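Local atomic coordinates of 39 kDa initiator binding protein (Trichomonas vaginalis, PDB entry 1Q87), a protein that binds the initiator (Inr) element of core promoters in Trichomonas vaginalis, represented here by its C-terminal domain. Residues R56-F67 against K74-S82. Sequence-based numbering, arbitrary orientation.
Sequences RDFLIEKAAEYF and KQNAIEVIS
Lys74 reaches across to Glu61 and Glu65, and its side chain is a good one to walk along. From CB the chain leaves with CG anti to the backbone N (chi1 179°) and stays extended all the way, running alongside Glu65. CD comes first against the aliphatic part of that residue, 4.0 Å from Glu65 CG. CE comes close to Glu65 OE2 and Glu61 OE1, both ahead of it, and the ammonium ends in a salt bridge to each. Lys74 NZ is 2.7 Å from Glu65 OE2, which it meets on the anti side and not far out of the carboxylate plane. Glu61, bent at chi2, offers OE1 differently: Lys74 NZ stands 2.8 Å from it, well above the plane of that carboxylate. A single lysine shared by two acids a helical turn apart probably eases their mutual repulsion.

Beneath this network lies the apolar seam of two consecutive helices joined by a six-residue loop, their segments crossing at 123° in knobs-into-holes packing. Ala64 is one knob, among Lys74, Ala77, Ile78 and Ile81, with its CB 3.6 Å from Ile78 CG1. In return Ile81 fits among Ile60, Ala63, Ala64 and Phe67, its CD1 lying 3.7 Å from Ala64 CA; helices 95-105 and 111-123 also touch Ile81.

Further along, Ile60 splits its branches: CG2 faces Ile78 and Ile81, while CD1 presses on Ser82, 3.5 Å from its CA. That same CD1 lies over one face of the Arg56 guanidinium, toward its rim, whose two terminal nitrogens each take a different oxygen of Ser82. Arg56 NH1 donates to Ser82 OG at 3.0 Å, nearly straight at 162°, and Arg56 NH2 takes an in-plane lone pair of Ser82 O at 2.8 Å. The same NH2 also hydrogen-bonds Met85 O, and Gln88 NE2 donates to Ser82 O.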
loop_
_atom_site.group_PDB
_atom_site.type_symbol
_atom_site.label_atom_id
_atom_site.label_comp_id
_atom_site.label_asym_id
_atom_site.label_seq_id
_atom_site.Cartn_x
_atom_site.Cartn_y
_atom_site.Cartn_z
ATOM N N ARG A 56 6.679 7.736 -18.127
ATOM C CA ARG A 56 5.632 7.346 -17.211
ATOM C C ARG A 56 4.727 6.250 -17.752
ATOM O O ARG A 56 4.504 5.245 -17.088
ATOM C CB ARG A 56 4.784 8.557 -16.830
ATOM C CG ARG A 56 3.861 8.265 -15.660
ATOM C CD ARG A 56 2.978 9.419 -15.389
ATOM N NE ARG A 56 2.310 9.264 -14.101
ATOM C CZ ARG A 56 1.074 8.817 -13.955
ATOM N NH1 ARG A 56 0.377 8.489 -15.037
ATOM N NH2 ARG A 56 0.549 8.697 -12.731
ATOM N N ASP A 57 4.216 6.456 -18.955
ATOM C CA ASP A 57 3.317 5.502 -19.581
ATOM C C ASP A 57 3.913 4.129 -19.823
ATOM O O ASP A 57 3.228 3.123 -19.674
ATOM C CB ASP A 57 2.786 6.074 -20.887
ATOM C CG ASP A 57 1.690 7.096 -20.661
ATOM O OD1 ASP A 57 1.324 7.786 -21.637
ATOM O OD2 ASP A 57 1.195 7.210 -19.506
ATOM N N PHE A 58 5.184 4.088 -20.199
ATOM C CA PHE A 58 5.849 2.829 -20.443
ATOM C C PHE A 58 5.945 1.948 -19.179
ATOM O O PHE A 58 5.740 0.728 -19.256
ATOM C CB PHE A 58 7.230 3.118 -21.020
ATOM C CG PHE A 58 8.075 1.898 -21.228
ATOM C CD1 PHE A 58 8.910 1.428 -20.218
ATOM C CD2 PHE A 58 8.056 1.234 -22.432
ATOM C CE1 PHE A 58 9.723 0.311 -20.407
ATOM C CE2 PHE A 58 8.857 0.124 -22.622
ATOM C CZ PHE A 58 9.695 -0.336 -21.606
ATOM N N LEU A 59 6.239 2.570 -18.031
ATOM C CA LEU A 59 6.370 1.849 -16.776
ATOM C C LEU A 59 5.041 1.284 -16.323
ATOM O O LEU A 59 4.938 0.117 -15.949
ATOM C CB LEU A 59 6.896 2.751 -15.667
ATOM C CG LEU A 59 6.956 1.973 -14.357
ATOM C CD1 LEU A 59 8.091 1.004 -14.478
ATOM C CD2 LEU A 59 7.157 2.855 -13.151
ATOM N N ILE A 60 4.034 2.135 -16.349
ATOM C CA ILE A 60 2.712 1.760 -15.938
ATOM C C ILE A 60 2.179 0.630 -16.826
ATOM O O ILE A 60 1.558 -0.308 -16.353
ATOM C CB ILE A 60 1.805 3.003 -15.997
ATOM C CG1 ILE A 60 2.272 4.000 -14.933
ATOM C CG2 ILE A 60 0.331 2.635 -15.813
ATOM C CD1 ILE A 60 1.340 5.183 -14.740
ATOM N N GLU A 61 2.459 0.709 -18.116
ATOM C CA GLU A 61 1.993 -0.293 -19.068
ATOM C C GLU A 61 2.665 -1.638 -18.778
ATOM O O GLU A 61 1.984 -2.646 -18.679
ATOM C CB GLU A 61 2.293 0.191 -20.495
ATOM C CG GLU A 61 1.234 -0.121 -21.521
ATOM C CD GLU A 61 1.736 -1.045 -22.620
ATOM O OE1 GLU A 61 0.961 -1.297 -23.575
ATOM O OE2 GLU A 61 2.895 -1.521 -22.528
ATOM N N LYS A 62 3.992 -1.660 -18.637
ATOM C CA LYS A 62 4.684 -2.919 -18.327
ATOM C C LYS A 62 4.244 -3.452 -16.976
ATOM O O LYS A 62 3.992 -4.654 -16.825
ATOM C CB LYS A 62 6.202 -2.757 -18.298
ATOM C CG LYS A 62 6.822 -2.344 -19.647
ATOM C CD LYS A 62 6.307 -3.232 -20.752
ATOM C CE LYS A 62 6.778 -2.792 -22.124
ATOM N NZ LYS A 62 6.143 -3.636 -23.177
ATOM N N ALA A 63 4.129 -2.557 -16.001
ATOM C CA ALA A 63 3.725 -2.967 -14.666
ATOM C C ALA A 63 2.306 -3.552 -14.723
ATOM O O ALA A 63 2.040 -4.580 -14.088
ATOM C CB ALA A 63 3.792 -1.795 -13.685
ATOM N N ALA A 64 1.421 -2.937 -15.507
ATOM C CA ALA A 64 0.067 -3.454 -15.589
ATOM C C ALA A 64 0.086 -4.898 -16.066
ATOM O O ALA A 64 -0.448 -5.804 -15.397
ATOM C CB ALA A 64 -0.814 -2.586 -16.531
ATOM N N GLU A 65 0.740 -5.109 -17.201
ATOM C CA GLU A 65 0.810 -6.418 -17.779
ATOM C C GLU A 65 1.306 -7.417 -16.776
ATOM O O GLU A 65 0.813 -8.529 -16.715
ATOM C CB GLU A 65 1.767 -6.442 -18.975
ATOM C CG GLU A 65 1.255 -5.843 -20.286
ATOM C CD GLU A 65 2.411 -5.442 -21.227
ATOM O OE1 GLU A 65 3.522 -6.054 -21.139
ATOM O OE2 GLU A 65 2.200 -4.512 -22.049
ATOM N N TYR A 66 2.283 -7.025 -15.983
ATOM C CA TYR A 66 2.892 -7.958 -15.062
ATOM C C TYR A 66 2.202 -8.103 -13.711
ATOM O O TYR A 66 2.339 -9.145 -13.077
ATOM C CB TYR A 66 4.350 -7.557 -14.879
ATOM C CG TYR A 66 5.213 -8.477 -14.051
ATOM C CD1 TYR A 66 5.349 -8.300 -12.679
ATOM C CD2 TYR A 66 5.970 -9.465 -14.654
ATOM C CE1 TYR A 66 6.235 -9.083 -11.924
ATOM C CE2 TYR A 66 6.853 -10.262 -13.907
ATOM C CZ TYR A 66 6.980 -10.063 -12.544
ATOM O OH TYR A 66 7.832 -10.863 -11.809
ATOM N N PHE A 67 1.463 -7.080 -13.285
ATOM C CA PHE A 67 0.796 -7.114 -11.988
ATOM C C PHE A 67 -0.718 -7.421 -12.019
ATOM O O PHE A 67 -1.273 -7.793 -11.002
ATOM C CB PHE A 67 0.979 -5.778 -11.250
ATOM C CG PHE A 67 2.402 -5.437 -10.902
ATOM C CD1 PHE A 67 3.369 -6.406 -10.780
ATOM C CD2 PHE A 67 2.753 -4.110 -10.660
ATOM C CE1 PHE A 67 4.644 -6.068 -10.430
ATOM C CE2 PHE A 67 4.011 -3.763 -10.314
ATOM C CZ PHE A 67 4.969 -4.735 -10.193
ATOM N N LYS A 74 -6.387 -5.188 -19.008
ATOM C CA LYS A 74 -5.156 -4.414 -18.946
ATOM C C LYS A 74 -5.427 -2.929 -18.708
ATOM O O LYS A 74 -4.703 -2.275 -17.962
ATOM C CB LYS A 74 -4.347 -4.595 -20.232
ATOM C CG LYS A 74 -3.044 -3.803 -20.265
ATOM C CD LYS A 74 -2.202 -4.271 -21.453
ATOM C CE LYS A 74 -0.922 -3.455 -21.654
ATOM N NZ LYS A 74 -0.283 -3.775 -22.971
ATOM N N GLN A 75 -6.472 -2.413 -19.339
ATOM C CA GLN A 75 -6.808 -1.006 -19.193
ATOM C C GLN A 75 -7.136 -0.680 -17.767
ATOM O O GLN A 75 -6.768 0.401 -17.265
ATOM C CB GLN A 75 -7.994 -0.603 -20.067
ATOM C CG GLN A 75 -7.581 0.296 -21.226
ATOM C CD GLN A 75 -6.768 1.498 -20.774
ATOM O OE1 GLN A 75 -5.732 1.825 -21.377
ATOM N NE2 GLN A 75 -7.233 2.168 -19.709
ATOM N N ASN A 76 -7.834 -1.601 -17.113
ATOM C CA ASN A 76 -8.187 -1.365 -15.721
ATOM C C ASN A 76 -6.952 -1.281 -14.841
ATOM O O ASN A 76 -6.818 -0.367 -14.045
ATOM C CB ASN A 76 -9.096 -2.460 -15.181
ATOM C CG ASN A 76 -9.310 -2.338 -13.696
ATOM O OD1 ASN A 76 -8.751 -3.102 -12.906
ATOM N ND2 ASN A 76 -10.101 -1.365 -13.304
ATOM N N ALA A 77 -6.054 -2.241 -15.003
ATOM C CA ALA A 77 -4.855 -2.280 -14.205
ATOM C C ALA A 77 -4.064 -0.981 -14.415
ATOM O O ALA A 77 -3.465 -0.462 -13.468
ATOM C CB ALA A 77 -4.018 -3.487 -14.589
ATOM N N ILE A 78 -4.082 -0.464 -15.649
ATOM C CA ILE A 78 -3.364 0.766 -16.007
ATOM C C ILE A 78 -3.973 1.965 -15.294
ATOM O O ILE A 78 -3.270 2.841 -14.792
ATOM C CB ILE A 78 -3.413 1.010 -17.530
ATOM C CG1 ILE A 78 -2.429 0.086 -18.233
ATOM C CG2 ILE A 78 -3.065 2.456 -17.859
ATOM C CD1 ILE A 78 -2.450 0.265 -19.741
ATOM N N GLU A 79 -5.286 1.999 -15.226
ATOM C CA GLU A 79 -5.906 3.121 -14.567
ATOM C C GLU A 79 -5.609 3.090 -13.074
ATOM O O GLU A 79 -5.314 4.116 -12.482
ATOM C CB GLU A 79 -7.418 3.123 -14.826
ATOM C CG GLU A 79 -7.760 2.952 -16.304
ATOM C CD GLU A 79 -9.074 3.614 -16.735
ATOM O OE1 GLU A 79 -9.815 4.138 -15.860
ATOM O OE2 GLU A 79 -9.352 3.597 -17.967
ATOM N N VAL A 80 -5.655 1.908 -12.475
ATOM C CA VAL A 80 -5.431 1.796 -11.053
ATOM C C VAL A 80 -4.011 2.232 -10.701
ATOM O O VAL A 80 -3.797 3.060 -9.816
ATOM C CB VAL A 80 -5.610 0.355 -10.580
ATOM C CG1 VAL A 80 -5.187 0.224 -9.093
ATOM C CG2 VAL A 80 -7.055 -0.061 -10.740
ATOM N N ILE A 81 -3.038 1.647 -11.387
ATOM C CA ILE A 81 -1.652 1.961 -11.132
ATOM C C ILE A 81 -1.342 3.452 -11.372
ATOM O O ILE A 81 -0.680 4.104 -10.561
ATOM C CB ILE A 81 -0.749 1.062 -11.999
ATOM C CG1 ILE A 81 -0.938 -0.397 -11.553
ATOM C CG2 ILE A 81 0.732 1.455 -11.831
ATOM C CD1 ILE A 81 -0.242 -1.446 -12.438
ATOM N N SER A 82 -1.841 3.989 -12.474
ATOM C CA SER A 82 -1.596 5.376 -12.802
ATOM C C SER A 82 -2.097 6.306 -11.690
ATOM O O SER A 82 -1.460 7.332 -11.424
ATOM C CB SER A 82 -2.256 5.729 -14.118
ATOM O OG SER A 82 -2.153 7.118 -14.340
#